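Local structure of core protein VP4 (Bluetongue virus, 2JHP) at residues R88-R91 with E92-R95; N459-R463 with D464-L468. The protein caps viral messenger RNA as a multifunctional enzyme and forms part of the inner capsid of the virus. One frame throughout, in Å; residues are numbered along the deposited sequence.

How the interactions relate
Both interactions are turns within one chain that lead from one regular element to the next, and they lie far apart: their centres are 44 Å from each other and their nearest atoms about 27 Å. Interaction 1 sits at the surface, about 31 Å from the centre of the chain, between strand 87-88 and helix 99-112. Interaction 2 is mostly buried and joins helix 453-460 to strand 466-469. Neither contributes a residue to the guanine or S-adenosyl-L-homocysteine pockets. In sequence, Arg-114, Phe-117, Gly-118 and Arg-122 of one guanine pocket follow interaction 1 after helix 99-112, and Tyr-446 and Trp-495 of that pocket come before and after interaction 2.

Interaction 1 (R88-R91 with E92-R95); sequences RIPR and EVAR
Val-93 rests one methyl on the ring of Pro-90, with its CG2 3.6 Å from the proline CG and almost as near to CB and CD. Its other methyl serves a different neighbour: placed anti to the backbone N (chi1 173°), Val-93 CG1 reaches 3.9 Å from Ile-89 CG2, the two side chains crossing at about a right angle. A short, branched residue suits this place because two methyls on one CB can touch two apolar partners at once. Ile-89, which is buried, touches Phe-102 and Glu-105 of helix 99-112, and Pro-90 touches Glu-105 as well.

Arg-91 opens a type I beta turn that ends at Ala-94, part of the connection from strand 87-88, at the edge of a five-stranded parallel sheet, to that helix. The turn is closed by Ala-94 N, which donates to Arg-91 O over 2.9 Å from above the carbonyl plane, 53° out of it. Ala-94 is small enough for its CB to sit 3.3 Å from Arg-91 O. Pro-90, whose ring fixes phi, stiffens the chain just ahead of the turn.

Arg-91 runs out extended beside Arg-95, its long aliphatic stem giving contact while its charged end leads away to the exposed surface. Arg-95 NH2 lies 4.0 Å from Arg-91 CG, and the guanidinium planes are 52° apart. A cis peptide precedes Arg-95, and both arginines touch a crystal neighbour, so lattice packing may influence how they lie.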
ATOM      1  N   ARG A  88     -16.797  11.910 -10.216  1.00 10.08           N
ATOM      2  CA  ARG A  88     -18.036  12.044 -10.980  1.00 13.33           C
ATOM      3  C   ARG A  88     -19.227  12.385 -10.096  1.00 18.23           C
ATOM      4  O   ARG A  88     -19.672  11.573  -9.288  1.00 11.28           O
ATOM      5  CB  ARG A  88     -18.329  10.823 -11.860  1.00 16.09           C
ATOM      6  CG  ARG A  88     -19.426  11.105 -12.865  1.00 30.65           C
ATOM      7  CD  ARG A  88     -19.499  10.079 -13.968  1.00 47.78           C
ATOM      8  NE  ARG A  88     -20.483  10.494 -14.966  1.00  7.94           N
ATOM      9  CZ  ARG A  88     -20.748   9.843 -16.094  1.00 -1.47           C
ATOM     10  NH1 ARG A  88     -20.106   8.720 -16.394  1.00 33.75           N
ATOM     11  NH2 ARG A  88     -21.664  10.319 -16.928  1.00 16.41           N
ATOM     12  N   ILE A  89     -19.715  13.610 -10.264  1.00  7.93           N
ATOM     13  CA  ILE A  89     -20.865  14.119  -9.536  1.00  1.87           C
ATOM     14  C   ILE A  89     -22.146  13.560 -10.129  1.00 11.08           C
ATOM     15  O   ILE A  89     -22.414  13.748 -11.317  1.00 15.10           O
ATOM     16  CB  ILE A  89     -20.919  15.666  -9.551  1.00 -1.85           C
ATOM     17  CG1 ILE A  89     -19.606  16.251  -9.030  1.00  6.15           C
ATOM     18  CG2 ILE A  89     -22.117  16.182  -8.741  1.00-13.36           C
ATOM     19  CD1 ILE A  89     -19.267  15.864  -7.596  1.00 13.64           C
ATOM     20  N   PRO A  90     -22.934  12.859  -9.297  1.00 12.61           N
ATOM     21  CA  PRO A  90     -24.216  12.260  -9.693  1.00  9.30           C
ATOM     22  C   PRO A  90     -25.226  13.304 -10.171  1.00 13.91           C
ATOM     23  O   PRO A  90     -25.069  14.498  -9.883  1.00 18.55           O
ATOM     24  CB  PRO A  90     -24.713  11.593  -8.400  1.00  9.66           C
ATOM     25  CG  PRO A  90     -23.480  11.425  -7.543  1.00 14.47           C
ATOM     26  CD  PRO A  90     -22.604  12.589  -7.882  1.00 18.36           C
ATOM     27  N   ARG A  91     -26.242  12.845 -10.902  1.00 16.79           N
ATOM     28  CA  ARG A  91     -27.311  13.713 -11.395  1.00 13.45           C
ATOM     29  C   ARG A  91     -28.037  14.396 -10.240  1.00 17.33           C
ATOM     30  O   ARG A  91     -28.088  15.628 -10.169  1.00 15.05           O
ATOM     31  CB  ARG A  91     -28.314  12.918 -12.231  1.00 15.73           C
ATOM     32  CG  ARG A  91     -27.881  12.643 -13.658  1.00 21.72           C
ATOM     33  CD  ARG A  91     -29.018  12.006 -14.448  1.00 -2.01           C
ATOM     34  NE  ARG A  91     -28.562  11.511 -15.744  1.00 28.13           N
ATOM     35  CZ  ARG A  91     -29.252  10.684 -16.527  1.00 48.72           C
ATOM     36  NH1 ARG A  91     -30.452  10.243 -16.156  1.00 95.09           N
ATOM     37  NH2 ARG A  91     -28.739  10.296 -17.687  1.00 42.41           N
ATOM     38  N   GLU A  92     -28.574  13.580  -9.333  1.00 25.96           N
ATOM     39  CA  GLU A  92     -29.380  14.049  -8.201  1.00 28.55           C
ATOM     40  C   GLU A  92     -28.614  15.019  -7.306  1.00 24.98           C
ATOM     41  O   GLU A  92     -29.204  15.897  -6.676  1.00 20.89           O
ATOM     42  CB  GLU A  92     -29.865  12.861  -7.360  1.00 30.83           C
ATOM     43  CG  GLU A  92     -29.845  11.522  -8.086  1.00 25.07           C
ATOM     44  CD  GLU A  92     -31.103  10.697  -7.849  1.00 16.78           C
ATOM     45  OE1 GLU A  92     -31.464  10.447  -6.673  1.00 29.98           O
ATOM     46  OE2 GLU A  92     -31.729  10.285  -8.855  1.00  7.39           O
ATOM     47  N   VAL A  93     -27.297  14.844  -7.253  1.00 29.34           N
ATOM     48  CA  VAL A  93     -26.434  15.680  -6.426  1.00 32.26           C
ATOM     49  C   VAL A  93     -26.268  17.094  -7.004  1.00 28.55           C
ATOM     50  O   VAL A  93     -25.994  18.031  -6.258  1.00 21.75           O
ATOM     51  CB  VAL A  93     -25.060  14.982  -6.167  1.00 40.57           C
ATOM     52  CG1 VAL A  93     -24.081  15.901  -5.441  1.00 46.80           C
ATOM     53  CG2 VAL A  93     -25.268  13.714  -5.351  1.00 30.45           C
ATOM     54  N   ALA A  94     -26.486  17.253  -8.312  1.00 36.79           N
ATOM     55  CA  ALA A  94     -26.165  18.510  -9.010  1.00 47.27           C
ATOM     56  C   ALA A  94     -26.722  19.843  -8.417  1.00 60.30           C
ATOM     57  O   ALA A  94     -25.926  20.762  -8.243  1.00 74.98           O
ATOM     58  CB  ALA A  94     -26.377  18.397 -10.525  1.00 38.61           C
ATOM     59  N   ARG A  95     -28.023  20.027  -8.114  1.00 64.17           N
ATOM     60  CA  ARG A  95     -29.246  19.494  -8.783  1.00 65.42           C
ATOM     61  C   ARG A  95     -29.938  18.424  -7.871  1.00 53.21           C
ATOM     62  O   ARG A  95     -30.499  17.445  -8.399  1.00 50.66           O
ATOM     63  CB  ARG A  95     -28.921  18.892 -10.176  1.00 59.56           C
ATOM     64  CG  ARG A  95     -30.127  18.784 -11.148  1.00 72.71           C
ATOM     65  CD  ARG A  95     -29.824  17.782 -12.288  1.00 85.37           C
ATOM     66  NE  ARG A  95     -30.943  17.662 -13.231  1.00 24.89           N
ATOM     67  CZ  ARG A  95     -31.012  16.795 -14.248  1.00 -2.72           C
ATOM     68  NH1 ARG A  95     -32.084  16.787 -15.029  1.00  9.72           N
ATOM     69  NH2 ARG A  95     -30.024  15.938 -14.493  1.00 -1.64           N
TER

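Interaction 2 (N459-R463 with D464-L468); sequences NGSYR and DIRIL
Gly-460, the last residue of helix 453-460, presents bare backbone to the chain that follows: its O is 3.4 Å from Ile-465 CG2, and its carbonyl carbon faces CB of Ile-467. This is a tight turn from helix to strand in a Rossmann-like domain whose seven-stranded sheet has the order 3-2-1-4-5-7-6 of class I methyltransferases, with strand 466-469 at one edge. The missing side chain lets helix and strand come this close. Ser-461, where the chain leaves the helix, touches Ile-467 CG2 with its CB at 3.5 Å, while its small hydroxyl is held by Asp-567 and by the backbone N of Phe-569.

Tyr-462 N donates to Ile-465 O over 2.9 Å, in the carbonyl plane and on a lone pair; the return bond from Ile-465 N is weak. Ile-465 CB lies at the edge of the tyrosine ring, near its plane, and the large side chain of Tyr-462 also extends to Lys-429 of helix 421-430 while its backbone holds the turn.

At the exposed bend, Arg-463 NH2 makes a salt bridge of 3.3 Å with Asp-464 OD2, the flat groups 74° apart. The long, multiply donating side chain of Arg-466, bent at chi2 (77°) and chi3 (-75°), comes back to the turn. Its NE forms a salt bridge with Asp-567 OD2, and its NH2 also donates to Glu-505 O. Arg-466 NH1 donates to Tyr-462 O at 2.7 Å and Arg-466 NH2 to Arg-463 O at 2.9 Å.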
ATOM      1  N   ASN A 459      19.070  15.043   3.064  1.00 33.51           N
ATOM      2  CA  ASN A 459      19.575  13.714   3.401  1.00 39.55           C
ATOM      3  C   ASN A 459      19.276  12.680   2.339  1.00 33.66           C
ATOM      4  O   ASN A 459      20.066  11.772   2.119  1.00 28.61           O
ATOM      5  CB  ASN A 459      18.956  13.225   4.707  1.00 35.67           C
ATOM      6  CG  ASN A 459      19.392  14.033   5.903  1.00 22.03           C
ATOM      7  OD1 ASN A 459      20.181  14.970   5.789  1.00 31.36           O
ATOM      8  ND2 ASN A 459      18.872  13.668   7.071  1.00 24.81           N
ATOM      9  N   GLY A 460      18.116  12.817   1.706  1.00 16.00           N
ATOM     10  CA  GLY A 460      17.574  11.801   0.808  1.00 19.50           C
ATOM     11  C   GLY A 460      18.239  11.691  -0.548  1.00 21.16           C
ATOM     12  O   GLY A 460      18.324  10.598  -1.101  1.00 19.43           O
ATOM     13  N   SER A 461      18.709  12.817  -1.081  1.00 23.15           N
ATOM     14  CA  SER A 461      19.193  12.877  -2.456  1.00 16.82           C
ATOM     15  C   SER A 461      20.615  12.358  -2.642  1.00 24.32           C
ATOM     16  O   SER A 461      21.566  12.887  -2.057  1.00 27.11           O
ATOM     17  CB  SER A 461      19.087  14.296  -3.000  1.00 -5.03           C
ATOM     18  OG  SER A 461      19.576  14.376  -4.329  1.00 19.66           O
ATOM     19  N   TYR A 462      20.743  11.317  -3.461  1.00 35.33           N
ATOM     20  CA  TYR A 462      22.051  10.789  -3.847  1.00 21.84           C
ATOM     21  C   TYR A 462      22.134  10.627  -5.350  1.00 23.99           C
ATOM     22  O   TYR A 462      21.126  10.643  -6.056  1.00  6.76           O
ATOM     23  CB  TYR A 462      22.332   9.440  -3.180  1.00 26.29           C
ATOM     24  CG  TYR A 462      22.452   9.503  -1.678  1.00 22.69           C
ATOM     25  CD1 TYR A 462      21.316   9.412  -0.868  1.00 17.01           C
ATOM     26  CD2 TYR A 462      23.704   9.643  -1.059  1.00-13.26           C
ATOM     27  CE1 TYR A 462      21.410   9.467   0.515  1.00 38.30           C
ATOM     28  CE2 TYR A 462      23.809   9.702   0.344  1.00 -5.91           C
ATOM     29  CZ  TYR A 462      22.647   9.616   1.114  1.00  8.95           C
ATOM     30  OH  TYR A 462      22.722   9.663   2.482  1.00 30.52           O
ATOM     31  N   ARG A 463      23.353  10.464  -5.836  1.00 14.52           N
ATOM     32  CA  ARG A 463      23.591  10.141  -7.227  1.00  2.45           C
ATOM     33  C   ARG A 463      22.530   9.133  -7.714  1.00  7.13           C
ATOM     34  O   ARG A 463      21.793   9.404  -8.664  1.00 11.58           O
ATOM     35  CB  ARG A 463      25.011   9.595  -7.344  1.00 -5.00           C
ATOM     36  CG  ARG A 463      25.659   9.627  -8.711  1.00 22.59           C
ATOM     37  CD  ARG A 463      27.004   8.897  -8.653  1.00 26.78           C
ATOM     38  NE  ARG A 463      26.854   7.481  -8.288  1.00 87.60           N
ATOM     39  CZ  ARG A 463      27.096   6.963  -7.080  1.00 57.46           C
ATOM     40  NH1 ARG A 463      27.527   7.734  -6.085  1.00 45.10           N
ATOM     41  NH2 ARG A 463      26.914   5.664  -6.868  1.00 29.46           N
ATOM     42  N   ASP A 464      22.412   8.002  -7.018  1.00  2.15           N
ATOM     43  CA  ASP A 464      21.446   6.952  -7.381  1.00 10.48           C
ATOM     44  C   ASP A 464      20.077   7.052  -6.723  1.00  8.27           C
ATOM     45  O   ASP A 464      19.165   6.311  -7.094  1.00 12.88           O
ATOM     46  CB  ASP A 464      22.026   5.561  -7.112  1.00 -6.60           C
ATOM     47  CG  ASP A 464      23.220   5.236  -8.014  1.00 25.66           C
ATOM     48  OD1 ASP A 464      23.388   5.896  -9.069  1.00 87.34           O
ATOM     49  OD2 ASP A 464      23.991   4.317  -7.663  1.00 72.11           O
ATOM     50  N   ILE A 465      19.927   7.945  -5.746  1.00 10.69           N
ATOM     51  CA  ILE A 465      18.640   8.088  -5.060  1.00 16.82           C
ATOM     52  C   ILE A 465      17.956   9.408  -5.377  1.00 28.13           C
ATOM     53  O   ILE A 465      18.432  10.484  -5.019  1.00 33.51           O
ATOM     54  CB  ILE A 465      18.731   7.861  -3.527  1.00 26.40           C
ATOM     55  CG1 ILE A 465      19.373   6.508  -3.203  1.00 33.64           C
ATOM     56  CG2 ILE A 465      17.333   7.931  -2.884  1.00 23.36           C
ATOM     57  CD1 ILE A 465      18.510   5.304  -3.536  1.00  9.64           C
ATOM     58  N   ARG A 466      16.833   9.276  -6.069  1.00 14.06           N
ATOM     59  CA  ARG A 466      15.968  10.362  -6.461  1.00 11.17           C
ATOM     60  C   ARG A 466      14.974  10.646  -5.313  1.00 15.61           C
ATOM     61  O   ARG A 466      14.317   9.738  -4.810  1.00 14.31           O
ATOM     62  CB  ARG A 466      15.231   9.923  -7.726  1.00 -8.21           C
ATOM     63  CG  ARG A 466      15.183  10.918  -8.882  1.00 19.32           C
ATOM     64  CD  ARG A 466      16.497  10.989  -9.659  1.00 -8.34           C
ATOM     65  NE  ARG A 466      17.487  11.729  -8.877  1.00-12.65           N
ATOM     66  CZ  ARG A 466      18.614  11.202  -8.412  1.00 48.37           C
ATOM     67  NH1 ARG A 466      19.440  11.945  -7.697  1.00-11.86           N
ATOM     68  NH2 ARG A 466      18.921   9.939  -8.663  1.00-13.95           N
ATOM     69  N   ILE A 467      14.890  11.899  -4.881  1.00 10.55           N
ATOM     70  CA  ILE A 467      14.035  12.255  -3.750  1.00 13.02           C
ATOM     71  C   ILE A 467      13.019  13.327  -4.133  1.00 12.50           C
ATOM     72  O   ILE A 467      13.381  14.446  -4.489  1.00 18.67           O
ATOM     73  CB  ILE A 467      14.866  12.650  -2.475  1.00-10.28           C
ATOM     74  CG1 ILE A 467      13.962  12.793  -1.241  1.00 24.03           C
ATOM     75  CG2 ILE A 467      15.658  13.917  -2.685  1.00 27.11           C
ATOM     76  CD1 ILE A 467      13.515  11.460  -0.666  1.00 29.75           C
ATOM     77  N   LEU A 468      11.743  12.961  -4.073  1.00 11.84           N
ATOM     78  CA  LEU A 468      10.668  13.833  -4.544  1.00 14.89           C
ATOM     79  C   LEU A 468       9.451  13.734  -3.657  1.00 10.90           C
ATOM     80  O   LEU A 468       9.309  12.785  -2.890  1.00 18.63           O
ATOM     81  CB  LEU A 468      10.254  13.443  -5.961  1.00 -8.23           C
ATOM     82  CG  LEU A 468      11.270  13.333  -7.090  1.00 13.17           C
ATOM     83  CD1 LEU A 468      10.595  12.592  -8.202  1.00-11.28           C
ATOM     84  CD2 LEU A 468      11.746  14.707  -7.581  1.00-10.80           C
TER